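Local coordinates for protein adenylyltransferase and sulfurtransferase uba4 (Chaetomium thermophilum, PDB 6YUB) that probably activates a ubiquitin-like sulfur-carrier protein by ATP-dependent adenylylation of its C-terminus and passes sulfur to it, for tRNA thiolation and molybdenum cofactor synthesis, at residues G43-P48 with C131-A136; H75-H80 with M87-S92; V107-D112 with A119-P124; A136-I141 with S154-Q159; Y185-K190 with F280-N285. All blocks are in the same frame, centred on the assembly; numbering follows the deposited sequence.

In the fold
The five contacts lie in the ThiF-type adenylyltransferase part of a longer protein that also carries a rhodanese domain. Contacts 1 and 2, with centres about 12 Å apart, hold most of the predicted ATP-binding residues and touch directly, Gly43 CA lying 3.4 Å from Gln77 NE2. A salt bridge from Asp91 OD1 to Arg110 NH2 (2.7 Å) ties contact 2 to contact 3 at the sheet's edge. Contacts 1 and 4 share Ala136 and have centres about 8 Å apart; Asp133 OD1 bonds Ser157 N at 2.8 Å. From there, Arg138 NE reaches Tyr185 OH (3.0 Å) in contact 5, the zinc site, whose centre is about 34 Å from that of contact 2.

Contact 1 of 5, residues G43-P48 with C131-A136; sequences GGLGCP and CTDNPA
Leu45 and Cys131 meet through their CB atoms, 3.7 Å apart, where the glycine-rich turn of a Rossmann-like fold approaches the loop after strand 127-130. Gly43 and Gly46 fit a GxGxxG pattern leading into helix 46-56. The packing continues at the Gly46 backbone: Cys131 CB lies against its N, and Cys131 SG is 3.8 Å from Gly46 CA. That approach follows from the first torsion, which places SG anti to the carbonyl carbon (chi1 -54°). Farther out, the Leu45 side chain crosses that of Asp133 at about a right angle, CD1 coming 3.7 Å from OD2. The polar end of Asp133 finds its main partner elsewhere, OD1 accepting from Ser157 N. Gly44, Asp133 and Asn134 are predicted to bind ATP.

The polar link is a water. It accepts from Gly43 N at 2.8 Å and from Gly46 N at 2.9 Å, and donates to Cys131 O at 2.7 Å. Its three bonds tie both amides to the carbonyl, reminiscent of the water bound at the glycine loop of classical Rossmann folds.

Asn134 is the N-cap of helix 135-148, its OD1 accepting a weak bond from Ala136 N at 3.0 Å, with an N-H...O angle of 125°.

Contact 2 of 5, residues H75-H80 with M87-S92; sequences HRQVAH and MLKVDS
His80 ND1 and Ser92 OG share a hydrogen bond of 3.0 Å where the long loop after strand 60-64 meets the start of helix 89-100 in the Rossmann-like fold. The angle is 137°, so the bond is bent, and either atom could donate. Next to it, Lys89 O lies near the imidazole plane at the ring's edge, 3.4 Å from CE1. The aliphatic part of Lys89 runs past the same ring, CD standing 3.9 Å from NE2, and then meets Gln77, whose OE1 is 3.6 Å from CD. Gln77 and Lys89 cross at about a right angle. With an alanine here in place of His80, Ser92 OG would probably lose its mate in 75-80 and Ala42 O its partner, while the Lys89 methylenes would lose their contact with NE2 and CE1.

A second shell sets these groups. Arg84 NE also bonds Ser92 OG, His80 NE2 bonds Ala42 O, and Lys89 NZ forms a salt bridge with Asp65; Lys89 and Asp65 are both predicted ATP-binding residues. The first torsion of Ser92 (chi1 173°) swings OG to the side opposite its own N, toward the imidazole.

Backbone bonds fix the two segments themselves. Leu88 is the N-cap residue, its O accepting from Ser92 N at 2.9 Å, and a type I turn from Gln77 to His80 is closed by His80 N bonding Gln77 O at 3.2 Å.

Contact 3 of 5, residues V107-D112 with A119-P124; sequences VPYRFD and AQIIKP
The Tyr109 ring, on edge strand 105-109 where a crossover of the Rossmann-like sheet begins, receives Ile121 on one face: CG2 stands over its centre, 4.2 Å from the centroid and only 7° off the ring normal, a well-aligned CH-pi contact. At the edge of the same ring, in its plane, lies Phe111 CZ. The Phe111 ring in turn carries the carbonyl carbon of Tyr109 on one face, offset toward the rim, while Ile121 CD1 reaches its CE1 at 3.9 Å from an oblique direction.

In this crossover the chain forms helix 118-122 and returns as strand 127-130 on the far side of strands 60-64 and 36-40. One isoleucine thus meets both aromatics. Its two branches share the tyrosine face, CG2 over the centre and CG1 nearer the rim, 3.9 Å from Tyr109 CD2. Phe111 CG sits between its backbone N and carbonyl carbon (chi1 46°), which folds the ring back over the preceding backbone. Val64 and Leu38 of the neighbouring strands touch both Tyr109 and Ile121, continuing the apolar layer.

At the polar end, Trp125 NE1 bonds Tyr109 OH. A water also bridges the segments, 2.8 Å from Tyr109 OH and donating to Gln120 O at 2.7 Å.

Contact 4 of 5, residues A136-I141 with S154-Q159; sequences ATRYLI and SAASVQ
Within the beta-alpha-beta unit of strand 127-130, helix 135-148 and strand 152-158, Arg138 reaches from the helix across Ala156 of the returning strand. The short segments 136-141 and 154-158 run nearly antiparallel, at 171°, with their axes 10.4 Å apart at closest approach. Arg138 spans this gap with a chain bent at chi3 (-75°), which brings the guanidinium down along the strand. Ala156 CB lies over one face of the group, offset toward the rim and 3.1 Å from NH1, a distance short enough to be read with caution. Nearer the helix, Arg138 CD rests 3.5 Å from Ser154 OG, a hydroxyl that bonds Asp130 of the preceding strand.

Round the edge of the guanidinium, in its plane, lie three waters. One accepts from NH1 at 3.2 Å and is 2.8 Å from Ser157 O. Another takes a weak bond of 3.4 Å from NH1 and donates to Ala155 O at 2.7 Å. The third is linked weakly to NH2 and to Ser157 O. On the protein side, Arg138 NE bonds Tyr185 OH, which fixes the turn of the group from the zinc-binding helix.

The guanidinium thus meets the strand by a methyl on its face and by water at its edge. The waters are likely to solvate the charge in part, linking its N-H groups to the carbonyl oxygens of Ala155 and Ser157, and Asp130, which the arginine side chain touches, may offset it further.

Contact 5 of 5, residues Y185-K190 with F280-N285; sequences YRCCFK and FACGEN. With ZN (zinc ion), chain E.
Arg186 and Phe280 lie side by side and point the same way, next to the four-cysteine zinc site. Their flat groups are not stacked: the guanidinium and ring planes are 54° apart. Phe280 CD2 sits over one face of the guanidinium, offset toward its rim and 3.6 Å from CZ, whereas from the ring's side the approach is oblique. An extended chain, with chi2 of 176°, carries Arg186 out to this point; on the way its CD packs 3.7 Å from Ala281 CB. Arg186 NH2 also makes a salt bridge with Asp143, so the group is gripped by charge as well as by packing. A leucine in place of Arg186 would probably leave Asp143 without its charged mate and Phe280 CD2 without the flat group beneath it.

The residues that follow Arg186 and Ala281 turn to the metal. Cys187 SG binds the zinc ion at 2.3 Å and Cys282 SG at 2.2 Å, distances that belong to one of the two conformers modelled for each cysteine. Cys184 and Cys279 complete the site, so two CxxC pairs, about ninety residues apart in sequence, are joined through one ion.

The site clasps helix 185-188 and the loop between strand 267-271 and helix 290-294. Arg186 and Ala281 touch helix 135-148 at Tyr139 and Asp143, while Tyr185 and Cys188 pack on Leu167 of strand 161-167.

Contact 1 of 5, residues G43-P48 with C131-A136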
# COMPACT_ATOMS: atom_id res chain seq x y z
N GLY B 43 -17.48 1.09 -5.34
CA GLY B 43 -16.66 0.20 -6.13
C GLY B 43 -15.33 -0.16 -5.49
O GLY B 43 -15.27 -0.48 -4.30
N GLY B 44 -14.25 -0.09 -6.27
CA GLY B 44 -12.96 -0.55 -5.79
C GLY B 44 -12.45 0.25 -4.60
O GLY B 44 -11.82 -0.30 -3.69
N LEU B 45 -12.68 1.56 -4.62
CA LEU B 45 -12.31 2.38 -3.48
C LEU B 45 -13.35 2.29 -2.37
O LEU B 45 -13.00 2.21 -1.18
CB LEU B 45 -12.13 3.84 -3.92
CG LEU B 45 -10.92 4.14 -4.80
CD1 LEU B 45 -11.05 5.50 -5.46
CD2 LEU B 45 -9.63 4.07 -3.98
N GLY B 46 -14.63 2.27 -2.73
CA GLY B 46 -15.69 2.35 -1.73
C GLY B 46 -15.86 1.08 -0.92
O GLY B 46 -16.23 1.14 0.26
N CYS B 47 -15.63 -0.09 -1.53
CA CYS B 47 -15.86 -1.34 -0.81
C CYS B 47 -14.92 -1.50 0.38
O CYS B 47 -15.42 -1.73 1.50
CB CYS B 47 -15.72 -2.53 -1.77
SG CYS B 47 -17.11 -2.72 -2.91
N PRO B 48 -13.60 -1.40 0.23
CA PRO B 48 -12.73 -1.53 1.41
C PRO B 48 -12.94 -0.43 2.44
O PRO B 48 -12.90 -0.69 3.64
CB PRO B 48 -11.31 -1.51 0.81
CG PRO B 48 -11.47 -0.89 -0.55
CD PRO B 48 -12.83 -1.31 -1.02
N CYS B 131 -14.95 8.32 -3.29
CA CYS B 131 -14.53 7.04 -3.86
C CYS B 131 -15.02 6.87 -5.30
O CYS B 131 -15.15 5.74 -5.78
CB CYS B 131 -15.03 5.89 -3.00
SG CYS B 131 -14.56 5.98 -1.24
N THR B 132 -15.29 7.98 -6.00
CA THR B 132 -15.87 7.91 -7.33
C THR B 132 -14.86 7.44 -8.37
O THR B 132 -15.24 6.77 -9.34
CB THR B 132 -16.42 9.29 -7.74
OG1 THR B 132 -15.33 10.23 -7.84
CG2 THR B 132 -17.43 9.79 -6.72
N ASP B 133 -13.59 7.79 -8.21
CA ASP B 133 -12.56 7.49 -9.20
C ASP B 133 -12.85 8.19 -10.53
O ASP B 133 -12.46 7.71 -11.60
CB ASP B 133 -12.42 5.98 -9.42
CG ASP B 133 -10.98 5.51 -9.39
OD1 ASP B 133 -10.09 6.29 -9.80
OD2 ASP B 133 -10.73 4.36 -8.96
N ASN B 134 -13.54 9.32 -10.46
CA ASN B 134 -13.89 10.12 -11.63
C ASN B 134 -13.28 11.51 -11.48
O ASN B 134 -13.66 12.24 -10.55
CB ASN B 134 -15.41 10.21 -11.80
CG ASN B 134 -15.83 10.97 -13.05
OD1 ASN B 134 -15.16 11.91 -13.48
ND2 ASN B 134 -16.95 10.57 -13.63
N PRO B 135 -12.36 11.92 -12.36
CA PRO B 135 -11.72 13.24 -12.16
C PRO B 135 -12.70 14.40 -12.12
O PRO B 135 -12.56 15.29 -11.27
CB PRO B 135 -10.75 13.35 -13.35
CG PRO B 135 -11.12 12.25 -14.30
CD PRO B 135 -11.77 11.17 -13.48
N ALA B 136 -13.69 14.43 -13.01
CA ALA B 136 -14.66 15.52 -13.01
C ALA B 136 -15.42 15.58 -11.69
O ALA B 136 -15.57 16.65 -11.09
CB ALA B 136 -15.62 15.37 -14.19
O HOH W 1 -15.59 3.09 -5.37

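Contact 2 of 5, residues H75-H80 with M87-S92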
# COMPACT_ATOMS: atom_id res chain seq x y z
N HIS B 75 -12.94 -8.67 -9.15
CA HIS B 75 -11.54 -8.82 -8.76
C HIS B 75 -11.05 -7.66 -7.91
O HIS B 75 -10.09 -7.83 -7.15
CB HIS B 75 -10.66 -8.96 -10.00
CG HIS B 75 -10.50 -7.70 -10.78
ND1 HIS B 75 -9.32 -6.98 -10.82
CD2 HIS B 75 -11.38 -7.01 -11.55
CE1 HIS B 75 -9.48 -5.92 -11.58
NE2 HIS B 75 -10.72 -5.91 -12.04
N ARG B 76 -11.69 -6.49 -8.02
CA ARG B 76 -11.34 -5.32 -7.24
C ARG B 76 -12.44 -4.86 -6.29
O ARG B 76 -12.13 -4.19 -5.30
CB ARG B 76 -10.98 -4.14 -8.17
CG ARG B 76 -12.15 -3.62 -9.00
CD ARG B 76 -11.77 -2.40 -9.85
NE ARG B 76 -12.92 -1.51 -10.04
CZ ARG B 76 -13.02 -0.29 -9.53
NH1 ARG B 76 -12.04 0.23 -8.81
NH2 ARG B 76 -14.11 0.43 -9.76
N GLN B 77 -13.70 -5.20 -6.55
CA GLN B 77 -14.81 -4.83 -5.69
C GLN B 77 -15.23 -6.05 -4.86
O GLN B 77 -16.27 -6.67 -5.07
CB GLN B 77 -15.97 -4.29 -6.52
CG GLN B 77 -15.53 -3.25 -7.55
CD GLN B 77 -16.69 -2.62 -8.29
OE1 GLN B 77 -17.84 -3.05 -8.17
NE2 GLN B 77 -16.40 -1.57 -9.06
N VAL B 78 -14.37 -6.37 -3.88
CA VAL B 78 -14.47 -7.64 -3.17
C VAL B 78 -15.58 -7.68 -2.13
O VAL B 78 -15.82 -8.74 -1.54
CB VAL B 78 -13.13 -7.98 -2.50
CG1 VAL B 78 -12.02 -8.05 -3.53
CG2 VAL B 78 -12.79 -6.96 -1.41
N ALA B 79 -16.27 -6.57 -1.89
CA ALA B 79 -17.43 -6.58 -1.02
C ALA B 79 -18.69 -7.08 -1.72
O ALA B 79 -19.72 -7.27 -1.06
CB ALA B 79 -17.69 -5.19 -0.44
N HIS B 80 -18.62 -7.31 -3.03
CA HIS B 80 -19.76 -7.80 -3.80
C HIS B 80 -19.67 -9.31 -3.97
O HIS B 80 -18.65 -9.94 -3.68
CB HIS B 80 -19.80 -7.11 -5.17
CG HIS B 80 -20.00 -5.62 -5.09
ND1 HIS B 80 -20.92 -5.04 -4.24
CD2 HIS B 80 -19.40 -4.60 -5.74
CE1 HIS B 80 -20.88 -3.73 -4.38
NE2 HIS B 80 -19.96 -3.44 -5.29
N MET B 87 -27.49 -6.50 -9.28
CA MET B 87 -28.04 -5.70 -8.21
C MET B 87 -27.28 -4.38 -8.10
O MET B 87 -26.11 -4.28 -8.49
CB MET B 87 -27.96 -6.46 -6.89
CG MET B 87 -28.52 -5.73 -5.68
SD MET B 87 -28.09 -6.54 -4.12
CE MET B 87 -28.88 -8.13 -4.33
N LEU B 88 -27.96 -3.36 -7.59
CA LEU B 88 -27.32 -2.09 -7.30
C LEU B 88 -26.11 -2.30 -6.40
O LEU B 88 -26.16 -3.06 -5.43
CB LEU B 88 -28.31 -1.14 -6.64
CG LEU B 88 -29.47 -0.62 -7.49
CD1 LEU B 88 -30.39 0.26 -6.67
CD2 LEU B 88 -28.95 0.13 -8.70
N LYS B 89 -25.00 -1.63 -6.74
CA LYS B 89 -23.80 -1.74 -5.92
C LYS B 89 -24.08 -1.33 -4.48
O LYS B 89 -23.63 -2.01 -3.54
CB LYS B 89 -22.69 -0.87 -6.51
CG LYS B 89 -22.14 -1.38 -7.84
CD LYS B 89 -20.72 -0.88 -8.08
CE LYS B 89 -20.70 0.46 -8.79
NZ LYS B 89 -19.38 1.15 -8.64
N VAL B 90 -24.82 -0.25 -4.28
CA VAL B 90 -25.09 0.24 -2.93
C VAL B 90 -25.79 -0.83 -2.10
O VAL B 90 -25.48 -1.02 -0.91
CB VAL B 90 -25.90 1.54 -2.99
CG1 VAL B 90 -27.24 1.32 -3.67
CG2 VAL B 90 -26.09 2.11 -1.59
N ASP B 91 -26.75 -1.54 -2.70
CA ASP B 91 -27.48 -2.57 -1.97
C ASP B 91 -26.61 -3.81 -1.74
O ASP B 91 -26.66 -4.42 -0.66
CB ASP B 91 -28.75 -2.95 -2.72
CG ASP B 91 -29.82 -1.88 -2.65
OD1 ASP B 91 -30.01 -1.30 -1.55
OD2 ASP B 91 -30.46 -1.60 -3.68
N SER B 92 -25.81 -4.20 -2.74
CA SER B 92 -24.93 -5.35 -2.58
C SER B 92 -23.86 -5.08 -1.53
O SER B 92 -23.50 -5.98 -0.76
CB SER B 92 -24.29 -5.71 -3.92
OG SER B 92 -23.32 -6.72 -3.77

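Contact 3 of 5, residues V107-D112 with A119-P124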
# COMPACT_ATOMS: atom_id res chain seq x y z
N VAL B 107 -27.27 4.21 4.98
CA VAL B 107 -28.15 5.08 4.22
C VAL B 107 -27.75 5.01 2.76
O VAL B 107 -26.75 5.61 2.34
CB VAL B 107 -28.08 6.53 4.75
CG1 VAL B 107 -29.11 7.40 4.03
CG2 VAL B 107 -28.30 6.56 6.25
N PRO B 108 -28.50 4.30 1.93
CA PRO B 108 -28.16 4.22 0.51
C PRO B 108 -28.74 5.36 -0.31
O PRO B 108 -29.87 5.80 -0.10
CB PRO B 108 -28.77 2.87 0.09
CG PRO B 108 -29.99 2.75 0.96
CD PRO B 108 -29.64 3.41 2.28
N TYR B 109 -27.93 5.86 -1.24
CA TYR B 109 -28.38 6.79 -2.26
C TYR B 109 -28.32 6.03 -3.58
O TYR B 109 -27.24 5.86 -4.16
CB TYR B 109 -27.52 8.05 -2.30
CG TYR B 109 -27.64 8.93 -1.08
CD1 TYR B 109 -26.89 8.68 0.06
CD2 TYR B 109 -28.50 10.03 -1.07
CE1 TYR B 109 -26.99 9.48 1.18
CE2 TYR B 109 -28.60 10.84 0.05
CZ TYR B 109 -27.84 10.56 1.17
OH TYR B 109 -27.93 11.36 2.29
N ARG B 110 -29.47 5.55 -4.04
CA ARG B 110 -29.54 4.67 -5.21
C ARG B 110 -29.59 5.46 -6.51
O ARG B 110 -30.48 5.28 -7.33
CB ARG B 110 -30.73 3.74 -5.09
CG ARG B 110 -30.74 2.89 -3.84
CD ARG B 110 -31.95 1.94 -3.77
NE ARG B 110 -31.80 0.98 -2.68
CZ ARG B 110 -32.21 1.19 -1.43
NH1 ARG B 110 -32.81 2.33 -1.09
NH2 ARG B 110 -32.02 0.26 -0.51
N PHE B 111 -28.63 6.37 -6.71
CA PHE B 111 -28.58 7.17 -7.92
C PHE B 111 -27.26 7.94 -7.96
O PHE B 111 -26.59 8.12 -6.94
CB PHE B 111 -29.77 8.14 -8.01
CG PHE B 111 -30.05 8.88 -6.73
CD1 PHE B 111 -29.40 10.07 -6.44
CD2 PHE B 111 -30.96 8.38 -5.81
CE1 PHE B 111 -29.66 10.75 -5.26
CE2 PHE B 111 -31.22 9.05 -4.64
CZ PHE B 111 -30.57 10.24 -4.36
N ASP B 112 -26.91 8.39 -9.16
CA ASP B 112 -25.65 9.09 -9.37
C ASP B 112 -25.64 10.43 -8.66
O ASP B 112 -26.65 11.14 -8.62
CB ASP B 112 -25.41 9.32 -10.87
CG ASP B 112 -25.27 8.03 -11.64
OD1 ASP B 112 -25.14 6.96 -11.01
OD2 ASP B 112 -25.29 8.09 -12.89
N ALA B 119 -25.14 18.98 -3.33
CA ALA B 119 -25.33 19.65 -2.04
C ALA B 119 -26.36 18.93 -1.19
O ALA B 119 -26.19 18.80 0.03
CB ALA B 119 -25.73 21.11 -2.26
N GLN B 120 -27.44 18.44 -1.81
CA GLN B 120 -28.45 17.71 -1.05
C GLN B 120 -27.85 16.47 -0.41
O GLN B 120 -28.15 16.15 0.75
CB GLN B 120 -29.61 17.31 -1.96
CG GLN B 120 -30.31 18.47 -2.63
CD GLN B 120 -31.11 18.03 -3.84
OE1 GLN B 120 -30.87 18.47 -4.96
NE2 GLN B 120 -32.10 17.15 -3.61
N ILE B 121 -27.00 15.75 -1.14
CA ILE B 121 -26.44 14.50 -0.65
C ILE B 121 -25.42 14.76 0.45
O ILE B 121 -25.40 14.06 1.47
CB ILE B 121 -25.82 13.70 -1.81
CG1 ILE B 121 -26.92 13.19 -2.74
CG2 ILE B 121 -24.96 12.57 -1.28
CD1 ILE B 121 -26.41 12.49 -3.99
N ILE B 122 -24.57 15.77 0.27
CA ILE B 122 -23.41 15.95 1.14
C ILE B 122 -23.77 16.65 2.44
O ILE B 122 -23.17 16.37 3.48
CB ILE B 122 -22.32 16.73 0.36
CG1 ILE B 122 -21.64 15.81 -0.65
CG2 ILE B 122 -21.33 17.36 1.32
CD1 ILE B 122 -20.75 16.53 -1.65
N LYS B 123 -24.75 17.56 2.41
CA LYS B 123 -24.97 18.45 3.55
C LYS B 123 -25.13 17.74 4.89
O LYS B 123 -24.62 18.26 5.89
CB LYS B 123 -26.22 19.31 3.27
CG LYS B 123 -26.29 20.60 4.09
CD LYS B 123 -27.65 21.28 3.98
CE LYS B 123 -28.12 21.40 2.54
NZ LYS B 123 -29.33 22.27 2.41
N PRO B 124 -25.82 16.60 5.00
CA PRO B 124 -26.08 16.02 6.32
C PRO B 124 -24.90 15.31 6.97
O PRO B 124 -25.05 14.82 8.10
CB PRO B 124 -27.22 15.01 6.05
CG PRO B 124 -27.78 15.38 4.71
CD PRO B 124 -26.62 15.94 3.94
O HOH W 2 -29.14 13.89 1.87

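Contact 4 of 5, residues A136-I141 with S154-Q159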
# COMPACT_ATOMS: atom_id res chain seq x y z
N ALA B 136 -13.69 14.43 -13.01
CA ALA B 136 -14.66 15.52 -13.01
C ALA B 136 -15.42 15.58 -11.69
O ALA B 136 -15.57 16.65 -11.09
CB ALA B 136 -15.62 15.37 -14.19
N THR B 137 -15.93 14.43 -11.23
CA THR B 137 -16.67 14.40 -9.98
C THR B 137 -15.80 14.83 -8.81
O THR B 137 -16.29 15.46 -7.86
CB THR B 137 -17.23 13.00 -9.74
OG1 THR B 137 -17.71 12.45 -10.97
CG2 THR B 137 -18.38 13.05 -8.74
N ARG B 138 -14.50 14.52 -8.85
CA ARG B 138 -13.60 14.94 -7.79
C ARG B 138 -13.64 16.45 -7.59
O ARG B 138 -13.70 16.94 -6.46
CB ARG B 138 -12.17 14.48 -8.09
CG ARG B 138 -11.86 13.09 -7.58
CD ARG B 138 -10.37 12.90 -7.30
NE ARG B 138 -9.58 12.74 -8.52
CZ ARG B 138 -9.62 11.66 -9.30
NH1 ARG B 138 -10.41 10.64 -8.99
NH2 ARG B 138 -8.86 11.60 -10.39
N TYR B 139 -13.60 17.21 -8.69
CA TYR B 139 -13.66 18.66 -8.58
C TYR B 139 -15.01 19.12 -8.04
O TYR B 139 -15.08 20.06 -7.25
CB TYR B 139 -13.37 19.30 -9.94
CG TYR B 139 -11.90 19.30 -10.31
CD1 TYR B 139 -11.05 20.29 -9.86
CD2 TYR B 139 -11.37 18.29 -11.12
CE1 TYR B 139 -9.70 20.29 -10.20
CE2 TYR B 139 -10.03 18.28 -11.46
CZ TYR B 139 -9.20 19.28 -10.99
OH TYR B 139 -7.87 19.28 -11.33
N LEU B 140 -16.09 18.45 -8.45
CA LEU B 140 -17.41 18.80 -7.94
C LEU B 140 -17.49 18.59 -6.44
O LEU B 140 -17.99 19.44 -5.70
CB LEU B 140 -18.48 17.97 -8.66
CG LEU B 140 -19.89 18.07 -8.08
CD1 LEU B 140 -20.37 19.52 -8.08
CD2 LEU B 140 -20.86 17.18 -8.86
N ILE B 141 -17.01 17.44 -5.96
CA ILE B 141 -17.09 17.14 -4.54
C ILE B 141 -16.23 18.11 -3.74
O ILE B 141 -16.67 18.65 -2.72
CB ILE B 141 -16.69 15.67 -4.28
CG1 ILE B 141 -17.73 14.73 -4.91
CG2 ILE B 141 -16.57 15.40 -2.80
CD1 ILE B 141 -17.23 13.31 -5.13
N SER B 154 -10.13 12.16 -0.22
CA SER B 154 -10.26 11.82 -1.63
C SER B 154 -9.14 10.89 -2.07
O SER B 154 -7.97 11.10 -1.72
CB SER B 154 -10.26 13.10 -2.49
OG SER B 154 -10.03 12.79 -3.85
N ALA B 155 -9.50 9.86 -2.83
CA ALA B 155 -8.55 8.91 -3.38
C ALA B 155 -8.88 8.68 -4.85
O ALA B 155 -9.97 9.00 -5.32
CB ALA B 155 -8.59 7.58 -2.62
N ALA B 156 -7.92 8.10 -5.58
CA ALA B 156 -8.09 7.95 -7.01
C ALA B 156 -7.14 6.89 -7.55
O ALA B 156 -6.15 6.53 -6.90
CB ALA B 156 -7.86 9.28 -7.75
N SER B 157 -7.47 6.39 -8.73
CA SER B 157 -6.56 5.59 -9.55
C SER B 157 -6.03 6.46 -10.67
O SER B 157 -6.80 7.16 -11.33
CB SER B 157 -7.27 4.36 -10.12
OG SER B 157 -7.72 3.49 -9.09
N VAL B 158 -4.72 6.43 -10.89
CA VAL B 158 -4.08 7.22 -11.94
C VAL B 158 -2.93 6.39 -12.50
O VAL B 158 -1.94 6.15 -11.81
CB VAL B 158 -3.57 8.57 -11.42
CG1 VAL B 158 -2.90 9.35 -12.55
CG2 VAL B 158 -4.71 9.38 -10.82
N GLN B 159 -3.07 5.97 -13.76
CA GLN B 159 -2.03 5.18 -14.44
C GLN B 159 -1.84 3.90 -13.64
O GLN B 159 -2.84 3.22 -13.34
CB GLN B 159 -0.79 6.05 -14.61
O HOH W 3 -9.28 8.41 -11.00
O HOH W 4 -12.32 9.29 -6.54
O HOH W 5 -8.04 9.70 -13.18

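Contact 5 of 5, residues Y185-K190 with F280-N285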
# COMPACT_ATOMS: atom_id res chain seq x y z
N TYR B 185 -9.15 20.71 -3.43
CA TYR B 185 -8.58 19.91 -4.51
C TYR B 185 -8.04 20.78 -5.64
O TYR B 185 -7.07 20.40 -6.31
CB TYR B 185 -9.63 18.93 -5.05
CG TYR B 185 -9.07 17.86 -5.96
CD1 TYR B 185 -8.44 16.73 -5.44
CD2 TYR B 185 -9.17 17.96 -7.34
CE1 TYR B 185 -7.92 15.75 -6.27
CE2 TYR B 185 -8.65 16.99 -8.18
CZ TYR B 185 -8.03 15.88 -7.63
OH TYR B 185 -7.52 14.91 -8.46
N ARG B 186 -8.65 21.95 -5.88
CA ARG B 186 -8.13 22.85 -6.90
C ARG B 186 -6.82 23.48 -6.45
O ARG B 186 -5.91 23.68 -7.27
CB ARG B 186 -9.16 23.94 -7.22
CG ARG B 186 -10.35 23.46 -8.03
CD ARG B 186 -11.36 24.58 -8.22
NE ARG B 186 -12.62 24.09 -8.76
CZ ARG B 186 -12.89 23.98 -10.06
NH1 ARG B 186 -11.98 24.31 -10.97
NH2 ARG B 186 -14.07 23.52 -10.45
N CYS B 187 -6.69 23.81 -5.16
CA CYS B 187 -5.44 24.34 -4.65
C CYS B 187 -4.26 23.44 -5.01
O CYS B 187 -3.14 23.92 -5.20
CB CYS B 187 -5.51 24.50 -3.13
SG CYS B 187 -6.60 25.79 -2.52
N CYS B 188 -4.50 22.13 -5.09
CA CYS B 188 -3.43 21.17 -5.33
C CYS B 188 -3.25 20.85 -6.81
O CYS B 188 -2.11 20.66 -7.26
CB CYS B 188 -3.72 19.87 -4.57
SG CYS B 188 -4.00 20.05 -2.80
N PHE B 189 -4.33 20.78 -7.58
CA PHE B 189 -4.28 20.28 -8.95
C PHE B 189 -5.05 21.20 -9.88
O PHE B 189 -6.19 21.58 -9.59
CB PHE B 189 -4.86 18.86 -9.03
CG PHE B 189 -4.33 17.93 -7.98
CD1 PHE B 189 -2.99 17.59 -7.96
CD2 PHE B 189 -5.17 17.40 -7.02
CE1 PHE B 189 -2.49 16.73 -7.00
CE2 PHE B 189 -4.68 16.54 -6.06
CZ PHE B 189 -3.34 16.20 -6.05
N LYS B 190 -4.43 21.54 -11.01
CA LYS B 190 -5.05 22.32 -12.07
C LYS B 190 -6.04 23.36 -11.56
O LYS B 190 -7.24 23.27 -11.81
CB LYS B 190 -5.77 21.38 -13.05
N PHE B 280 -9.65 29.28 -7.52
CA PHE B 280 -10.96 29.50 -8.12
C PHE B 280 -12.10 29.23 -7.14
O PHE B 280 -13.12 29.93 -7.15
CB PHE B 280 -11.11 28.62 -9.36
CG PHE B 280 -12.50 28.60 -9.94
CD1 PHE B 280 -12.92 29.60 -10.78
CD2 PHE B 280 -13.37 27.56 -9.65
CE1 PHE B 280 -14.20 29.59 -11.32
CE2 PHE B 280 -14.65 27.54 -10.19
CZ PHE B 280 -15.06 28.55 -11.02
N ALA B 281 -11.93 28.23 -6.27
CA ALA B 281 -13.01 27.76 -5.41
C ALA B 281 -12.95 28.32 -3.99
O ALA B 281 -13.96 28.84 -3.49
CB ALA B 281 -13.01 26.23 -5.37
N CYS B 282 -11.80 28.20 -3.32
CA CYS B 282 -11.68 28.60 -1.93
C CYS B 282 -10.88 29.87 -1.73
O CYS B 282 -10.74 30.33 -0.59
CB CYS B 282 -11.05 27.46 -1.11
SG CYS B 282 -9.40 26.92 -1.64
N GLY B 283 -10.36 30.47 -2.80
CA GLY B 283 -9.50 31.62 -2.68
C GLY B 283 -10.26 32.92 -2.45
O GLY B 283 -11.48 32.96 -2.34
N GLU B 284 -9.48 34.00 -2.39
CA GLU B 284 -10.06 35.33 -2.23
C GLU B 284 -10.89 35.70 -3.45
O GLU B 284 -10.55 35.35 -4.58
CB GLU B 284 -8.94 36.35 -2.02
CG GLU B 284 -9.38 37.69 -1.44
CD GLU B 284 -8.21 38.57 -1.06
OE1 GLU B 284 -7.26 38.70 -1.87
OE2 GLU B 284 -8.22 39.12 0.06
N ASN B 285 -11.99 36.41 -3.21
CA ASN B 285 -12.86 36.90 -4.28
C ASN B 285 -13.44 35.76 -5.11
O ASN B 285 -13.80 35.95 -6.28
CB ASN B 285 -12.12 37.88 -5.19
CG ASN B 285 -11.57 39.07 -4.43
OD1 ASN B 285 -12.22 39.60 -3.53
ND2 ASN B 285 -10.36 39.50 -4.79
ZN ZN E . -8.77 25.65 -3.32